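Local structure of biliverdin reductase (Synechocystis sp., 5B3T) at residues A68-P73 with A91-Q96; P106-Y111 with K115-L120; G125-V130 with D296-G301. The protein reduces biliverdin, a tetrapyrrole of the heme-degrading pathway, with NAD(P)H as reductant. All coordinates share one frame; numbering follows the deposited sequence.

All three contacts involve the Rossmann domain, their centres about 16 to 17 Å apart. Contacts 1 and 2 lie wholly within it and are mainly buried: the first packs helix 66-70 on helix 87-96, the second folds the loop after strand 100-104 back on helix 111-124. Contact 3, partly buried, joins the run-in to edge strand 128-131 to helix 283-300, from the C-terminal alpha/beta part of the chain. Contacts 1 and 3 rest on apolar side chains, whereas contact 2 adds a helical backbone bond and a lysine lying over a tyrosine ring. Helices 87-96 and 111-124 meet directly, Leu95 CB lying 3.6 Å from Leu120 CD2, and Leu128 of contact 3 packs against Leu117 of contact 2.

Contact 1: residues A68-P73 with A91-Q96; sequences ALINDP and AEAALQ
Two helices of the NAD(P)-binding Rossmann fold meet here, the last turn of helix 66-70 and the end of helix 87-96, beside strand 77-80 of the parallel sheet. Ile70 and Ala94 bring the backbones close, their CA atoms 5.3 Å apart, an approach that the small side chains of Ala93 and Ala94 permit. Ile70 carries the whole of its side of the contact with two branches. Its CG1 is wedged between the backbone N and the carbonyl carbon (chi1 61°), and from there CD1 extends to the CB of Ala93, at 3.7 Å. The same methyl rests against the helix backbone, with Ile70 CD1 3.6 Å from Ala93 O and 4.0 Å from Ala94 N, so it covers the peptide link between the two alanines.

Between side chains the contact is all apolar. Ile70 and Ala94 both also touch Val78 of strand 77-80, so the pair closes over the sheet as part of the hydrophobic layer between helices and strands. Near residues 71-72 the chain turns, with Asp72 N bonded to Leu69 O at 3.1 Å, and the carbonyl O of Asp72 receives the amine of Lys99. The contact lies away from the cofactor-binding residues: the side chain of Ala94 is about 11 Å from that of His87, which binds NADP(+). On the buried flank, Ile70 CG2 meets Ala94 CB at 4.2 Å.

Contact 2: residues P106-Y111 with K115-L120; sequences PLALTY and KKLQQL
Residues 106-111 form the irregular connection that leads from strand 100-104 of the Rossmann fold into helix 111-124, and residues 115-120 continue that helix, so the chain folds back along its own helix start. Tyr111 and Lys115 are one turn apart, joined by the bond from Lys115 N to Tyr111 O at 2.9 Å, with an N-H...O angle of 155°. Thr110 is the N-cap, its OG1 accepting from the backbone N of Met113. Farther back, a cis peptide bond joins Pro106 to the NADP(+)-binding Tyr105, in a Glu-Tyr-Pro sequence that probably stands in place of the Glu-Lys-Pro signature of the Gfo/Idh/MocA family. The carbonyl O of Pro106 is bonded to the ring of His87, another NADP(+)-binding residue.

The side chains form two groups. On the outer flank, Tyr111 and Lys115 run alongside one another. CG of Lys115 sits over one face of the tyrosine ring, 3.9 Å from its centroid and 30° off the ring normal, in a CH-pi contact. Bends at chi2 and chi3 carry the lysine on past the phenol, its CD 3.7 Å from Tyr111 OH. The chain then ends at Gln118, where Lys115 NZ gives a 2.9 Å bond to a lone pair of OE1, in the carbonyl plane, so the amine is held to its own helix.

On the buried flank, Leu107 and Leu117 overlap alongside, pointing opposite ways. Leu107 also packs on Val130, and Leu117 on Ala91. One methyl, Leu117 CD1, serves both loop residues: it lies 3.7 Å from Leu107 CD1 and 4.1 Å from Ala108 CB.

Contact 3: residues G125-V130 with D296-G301; sequences GKLLHV and DYLTTG
Leu127 lays its CD1 methyl obliquely against the ring of Tyr297, 4.0 Å from CE2, where the edge of the Rossmann sheet meets helix 283-300. A chi1 of 175°, placing CG opposite the backbone N, sends the Leu127 side chain toward the helix, and it and Tyr297 pass flank to flank, heading opposite ways. The CB of Leu127 also nears the ring, 4.1 Å from Tyr297 CE2, so the same ring carbon is touched at two levels of the leucine. The other methyl, CD2, turns to Leu298, whose side chain runs roughly perpendicular to that of Leu127.

The contact is wholly apolar and lies away from the residues that bind NADP(+). It joins the residue that leads into strand 128-131, one of the two edge strands, to a helix of the C-terminal alpha/beta part of the chain, after 165 intervening residues. Val294 and Leu304 add to the packing round Leu127, while His129 NE2 is bonded to Asp290 of the same helix.

Both segments begin or end at glycines with positive phi: Gly125 closes helix 111-124 in a Schellman motif, and Gly301 follows helix 283-300. In the last turn of that helix, Asp296 O accepts from Thr300 N and also from Thr300 OG1, which sits above the carbonyl plane at 2.9 Å. Across the contact, Leu127 CD2 reaches Leu298 CD2 at 4.2 Å.

Contact 1: residues A68-P73 with A91-Q96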
# COMPACT_ATOMS: atom_id res chain seq x y z
N ALA A 68 -20.72 -2.99 11.23
CA ALA A 68 -21.49 -4.22 11.36
C ALA A 68 -20.70 -5.42 10.87
O ALA A 68 -20.78 -6.51 11.45
CB ALA A 68 -22.81 -4.10 10.59
N LEU A 69 -19.92 -5.25 9.80
CA LEU A 69 -19.11 -6.35 9.27
C LEU A 69 -18.12 -6.85 10.31
O LEU A 69 -18.03 -8.05 10.56
CB LEU A 69 -18.39 -5.91 8.00
CG LEU A 69 -17.53 -6.95 7.27
CD1 LEU A 69 -17.53 -6.66 5.79
CD2 LEU A 69 -16.09 -6.97 7.78
N ILE A 70 -17.35 -5.94 10.91
CA ILE A 70 -16.28 -6.36 11.81
C ILE A 70 -16.83 -6.92 13.12
O ILE A 70 -16.10 -7.62 13.83
CB ILE A 70 -15.31 -5.19 12.08
CG1 ILE A 70 -16.04 -4.02 12.75
CG2 ILE A 70 -14.65 -4.73 10.79
CD1 ILE A 70 -15.67 -3.84 14.21
N ASN A 71 -18.09 -6.66 13.45
CA ASN A 71 -18.70 -7.21 14.65
C ASN A 71 -19.51 -8.48 14.38
O ASN A 71 -20.10 -9.02 15.32
CB ASN A 71 -19.60 -6.16 15.31
CG ASN A 71 -18.81 -5.10 16.05
OD1 ASN A 71 -18.33 -5.32 17.17
ND2 ASN A 71 -18.68 -3.92 15.45
N ASP A 72 -19.54 -8.95 13.14
CA ASP A 72 -20.26 -10.18 12.80
C ASP A 72 -19.59 -11.37 13.48
O ASP A 72 -18.39 -11.60 13.27
CB ASP A 72 -20.28 -10.37 11.28
CG ASP A 72 -21.15 -11.54 10.83
OD1 ASP A 72 -21.48 -12.42 11.65
OD2 ASP A 72 -21.51 -11.57 9.64
N PRO A 73 -20.31 -12.14 14.31
CA PRO A 73 -19.69 -13.31 14.95
C PRO A 73 -19.38 -14.45 13.99
O PRO A 73 -18.64 -15.37 14.38
CB PRO A 73 -20.74 -13.74 15.99
CG PRO A 73 -22.02 -13.16 15.50
CD PRO A 73 -21.67 -11.88 14.81
N ALA A 91 -8.98 -1.14 11.61
CA ALA A 91 -8.11 -2.16 12.18
C ALA A 91 -8.25 -2.24 13.70
O ALA A 91 -8.32 -3.34 14.26
CB ALA A 91 -6.65 -1.88 11.80
N GLU A 92 -8.30 -1.09 14.37
CA GLU A 92 -8.47 -1.11 15.82
C GLU A 92 -9.82 -1.70 16.21
O GLU A 92 -9.90 -2.50 17.16
CB GLU A 92 -8.34 0.31 16.40
CG GLU A 92 -8.61 0.37 17.89
CD GLU A 92 -8.29 1.72 18.50
OE1 GLU A 92 -8.46 2.74 17.81
OE2 GLU A 92 -7.88 1.75 19.68
N ALA A 93 -10.88 -1.33 15.50
CA ALA A 93 -12.20 -1.87 15.82
C ALA A 93 -12.25 -3.37 15.59
O ALA A 93 -12.83 -4.12 16.39
CB ALA A 93 -13.27 -1.16 14.99
N ALA A 94 -11.65 -3.84 14.49
CA ALA A 94 -11.65 -5.27 14.19
C ALA A 94 -10.87 -6.06 15.23
O ALA A 94 -11.29 -7.14 15.64
CB ALA A 94 -11.09 -5.51 12.79
N LEU A 95 -9.71 -5.53 15.66
CA LEU A 95 -8.94 -6.21 16.69
C LEU A 95 -9.69 -6.24 18.01
O LEU A 95 -9.68 -7.26 18.72
CB LEU A 95 -7.58 -5.53 16.86
CG LEU A 95 -6.57 -5.71 15.73
CD1 LEU A 95 -5.36 -4.81 15.95
CD2 LEU A 95 -6.15 -7.17 15.63
N GLN A 96 -10.35 -5.14 18.36
CA GLN A 96 -11.13 -5.11 19.59
C GLN A 96 -12.28 -6.11 19.57
O GLN A 96 -12.66 -6.64 20.62
CB GLN A 96 -11.65 -3.69 19.83
CG GLN A 96 -10.57 -2.69 20.21
CD GLN A 96 -10.09 -2.85 21.64
OE1 GLN A 96 -10.47 -3.79 22.34
NE2 GLN A 96 -9.29 -1.90 22.11

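Contact 2: residues P106-Y111 with K115-L120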
# COMPACT_ATOMS: atom_id res chain seq x y z
N PRO A 106 -2.01 1.70 3.51
CA PRO A 106 -1.49 2.09 4.83
C PRO A 106 -1.95 1.27 6.03
O PRO A 106 -3.03 0.66 6.02
CB PRO A 106 -2.00 3.52 4.97
CG PRO A 106 -3.31 3.49 4.27
CD PRO A 106 -3.12 2.58 3.09
N LEU A 107 -1.12 1.29 7.07
CA LEU A 107 -1.46 0.66 8.34
C LEU A 107 -2.25 1.61 9.23
O LEU A 107 -3.23 1.20 9.86
CB LEU A 107 -0.19 0.19 9.05
CG LEU A 107 -0.23 -0.13 10.54
CD1 LEU A 107 -1.18 -1.27 10.84
CD2 LEU A 107 1.18 -0.46 11.04
N ALA A 108 -1.85 2.88 9.29
CA ALA A 108 -2.49 3.86 10.16
C ALA A 108 -2.05 5.25 9.71
O ALA A 108 -1.23 5.41 8.81
CB ALA A 108 -2.16 3.61 11.63
N LEU A 109 -2.61 6.27 10.37
CA LEU A 109 -2.30 7.65 10.03
C LEU A 109 -1.01 8.14 10.68
O LEU A 109 -0.36 9.04 10.14
CB LEU A 109 -3.46 8.56 10.45
CG LEU A 109 -4.77 8.41 9.67
CD1 LEU A 109 -5.91 9.11 10.41
CD2 LEU A 109 -4.61 8.98 8.27
N THR A 110 -0.63 7.57 11.82
CA THR A 110 0.58 7.98 12.52
C THR A 110 1.31 6.75 13.03
O THR A 110 0.71 5.69 13.23
CB THR A 110 0.28 8.91 13.71
OG1 THR A 110 -0.37 8.17 14.75
CG2 THR A 110 -0.61 10.08 13.30
N TYR A 111 2.62 6.91 13.25
CA TYR A 111 3.43 5.84 13.83
C TYR A 111 2.86 5.39 15.17
O TYR A 111 2.84 4.19 15.47
CB TYR A 111 4.88 6.32 13.99
CG TYR A 111 5.86 5.26 14.44
CD1 TYR A 111 6.45 4.41 13.53
CD2 TYR A 111 6.20 5.14 15.78
CE1 TYR A 111 7.36 3.44 13.93
CE2 TYR A 111 7.11 4.18 16.20
CZ TYR A 111 7.68 3.33 15.27
OH TYR A 111 8.58 2.38 15.69
N LYS A 115 1.79 1.63 16.17
CA LYS A 115 2.32 0.91 17.31
C LYS A 115 1.20 0.49 18.26
O LYS A 115 1.25 -0.61 18.84
CB LYS A 115 3.35 1.77 18.04
CG LYS A 115 4.56 2.11 17.19
CD LYS A 115 5.42 0.89 16.91
CE LYS A 115 6.17 0.47 18.17
NZ LYS A 115 6.92 -0.80 17.96
N LYS A 116 0.20 1.35 18.45
CA LYS A 116 -0.94 0.99 19.28
C LYS A 116 -1.69 -0.20 18.70
O LYS A 116 -2.17 -1.06 19.45
CB LYS A 116 -1.87 2.20 19.43
CG LYS A 116 -3.08 1.96 20.34
CD LYS A 116 -3.94 3.20 20.43
CE LYS A 116 -5.14 2.98 21.34
NZ LYS A 116 -5.97 4.21 21.47
N LEU A 117 -1.78 -0.28 17.37
CA LEU A 117 -2.39 -1.44 16.73
C LEU A 117 -1.55 -2.69 16.93
O LEU A 117 -2.09 -3.78 17.15
CB LEU A 117 -2.60 -1.17 15.24
CG LEU A 117 -3.62 -0.11 14.84
CD1 LEU A 117 -3.59 0.12 13.33
CD2 LEU A 117 -5.00 -0.53 15.28
N GLN A 118 -0.23 -2.56 16.81
CA GLN A 118 0.67 -3.70 16.99
C GLN A 118 0.54 -4.27 18.40
O GLN A 118 0.44 -5.49 18.58
CB GLN A 118 2.10 -3.27 16.70
CG GLN A 118 3.16 -4.33 16.95
CD GLN A 118 4.56 -3.76 16.89
OE1 GLN A 118 4.83 -2.68 17.41
NE2 GLN A 118 5.46 -4.49 16.23
N GLN A 119 0.55 -3.39 19.41
CA GLN A 119 0.39 -3.84 20.79
C GLN A 119 -0.97 -4.48 21.02
O GLN A 119 -1.08 -5.50 21.70
CB GLN A 119 0.61 -2.67 21.74
CG GLN A 119 0.48 -3.01 23.22
CD GLN A 119 1.40 -4.13 23.65
OE1 GLN A 119 0.97 -5.10 24.27
NE2 GLN A 119 2.68 -3.99 23.33
N LEU A 120 -2.03 -3.88 20.46
CA LEU A 120 -3.37 -4.40 20.66
C LEU A 120 -3.52 -5.80 20.06
O LEU A 120 -4.13 -6.68 20.68
CB LEU A 120 -4.40 -3.45 20.05
CG LEU A 120 -5.85 -3.92 20.05
CD1 LEU A 120 -6.36 -4.12 21.47
CD2 LEU A 120 -6.74 -2.96 19.28

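Contact 3: residues G125-V130 with D296-G301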
# COMPACT_ATOMS: atom_id res chain seq x y z
N GLY A 125 -3.85 -11.53 20.94
CA GLY A 125 -3.41 -12.75 20.29
C GLY A 125 -4.00 -12.95 18.91
O GLY A 125 -4.37 -14.07 18.55
N LYS A 126 -4.10 -11.87 18.14
CA LYS A 126 -4.67 -11.91 16.80
C LYS A 126 -3.65 -11.43 15.78
O LYS A 126 -2.76 -10.63 16.10
CB LYS A 126 -5.94 -11.05 16.71
CG LYS A 126 -7.09 -11.55 17.56
CD LYS A 126 -7.75 -12.78 16.95
CE LYS A 126 -8.65 -13.48 17.95
NZ LYS A 126 -9.49 -14.53 17.32
N LEU A 127 -3.80 -11.91 14.55
CA LEU A 127 -2.91 -11.51 13.47
C LEU A 127 -3.14 -10.06 13.09
O LEU A 127 -4.28 -9.60 12.97
CB LEU A 127 -3.13 -12.41 12.25
CG LEU A 127 -2.37 -12.07 10.97
CD1 LEU A 127 -0.87 -12.24 11.18
CD2 LEU A 127 -2.86 -12.93 9.80
N LEU A 128 -2.04 -9.32 12.91
CA LEU A 128 -2.06 -8.01 12.27
C LEU A 128 -1.00 -8.04 11.18
O LEU A 128 0.20 -7.98 11.47
CB LEU A 128 -1.79 -6.88 13.27
CG LEU A 128 -1.70 -5.48 12.65
CD1 LEU A 128 -3.02 -5.07 12.01
CD2 LEU A 128 -1.27 -4.46 13.69
N HIS A 129 -1.44 -8.16 9.93
CA HIS A 129 -0.56 -8.38 8.79
C HIS A 129 -0.81 -7.30 7.75
O HIS A 129 -1.97 -7.04 7.38
CB HIS A 129 -0.80 -9.77 8.20
CG HIS A 129 -0.00 -10.04 6.96
ND1 HIS A 129 1.37 -10.11 6.96
CD2 HIS A 129 -0.39 -10.29 5.69
CE1 HIS A 129 1.80 -10.38 5.74
NE2 HIS A 129 0.74 -10.49 4.95
N VAL A 130 0.26 -6.66 7.29
CA VAL A 130 0.17 -5.58 6.32
C VAL A 130 1.14 -5.87 5.18
O VAL A 130 2.31 -6.19 5.42
CB VAL A 130 0.50 -4.21 6.95
CG1 VAL A 130 0.38 -3.10 5.90
CG2 VAL A 130 -0.42 -3.93 8.13
N ASP A 296 -1.90 -20.24 5.80
CA ASP A 296 -0.97 -21.16 6.46
C ASP A 296 -0.81 -20.80 7.93
O ASP A 296 -0.94 -21.67 8.81
CB ASP A 296 0.39 -21.13 5.75
CG ASP A 296 0.66 -22.38 4.92
OD1 ASP A 296 0.01 -22.56 3.86
OD2 ASP A 296 1.55 -23.17 5.31
N TYR A 297 -0.55 -19.53 8.22
CA TYR A 297 -0.36 -19.11 9.61
C TYR A 297 -1.60 -19.40 10.45
O TYR A 297 -1.50 -19.92 11.57
CB TYR A 297 -0.01 -17.62 9.68
CG TYR A 297 0.01 -17.12 11.10
CD1 TYR A 297 1.05 -17.45 11.96
CD2 TYR A 297 -1.03 -16.33 11.59
CE1 TYR A 297 1.07 -17.00 13.26
CE2 TYR A 297 -1.02 -15.88 12.89
CZ TYR A 297 0.03 -16.22 13.72
OH TYR A 297 0.04 -15.78 15.01
N LEU A 298 -2.78 -19.08 9.92
CA LEU A 298 -4.00 -19.21 10.72
C LEU A 298 -4.38 -20.67 10.96
O LEU A 298 -4.99 -20.98 11.99
CB LEU A 298 -5.15 -18.47 10.04
CG LEU A 298 -4.96 -16.96 9.90
CD1 LEU A 298 -6.10 -16.32 9.12
CD2 LEU A 298 -4.82 -16.31 11.27
N THR A 299 -4.03 -21.57 10.05
CA THR A 299 -4.45 -22.96 10.17
C THR A 299 -3.38 -23.88 10.76
O THR A 299 -3.73 -24.88 11.39
CB THR A 299 -4.88 -23.52 8.80
OG1 THR A 299 -3.80 -23.39 7.87
CG2 THR A 299 -6.10 -22.77 8.28
N THR A 300 -2.10 -23.57 10.56
CA THR A 300 -1.03 -24.40 11.11
C THR A 300 -0.07 -23.65 12.01
O THR A 300 0.82 -24.27 12.60
CB THR A 300 -0.22 -25.07 9.99
OG1 THR A 300 0.61 -24.10 9.35
CG2 THR A 300 -1.15 -25.70 8.96
N GLY A 301 -0.21 -22.33 12.14
CA GLY A 301 0.71 -21.58 12.97
C GLY A 301 2.06 -21.31 12.36
O GLY A 301 2.92 -20.73 13.03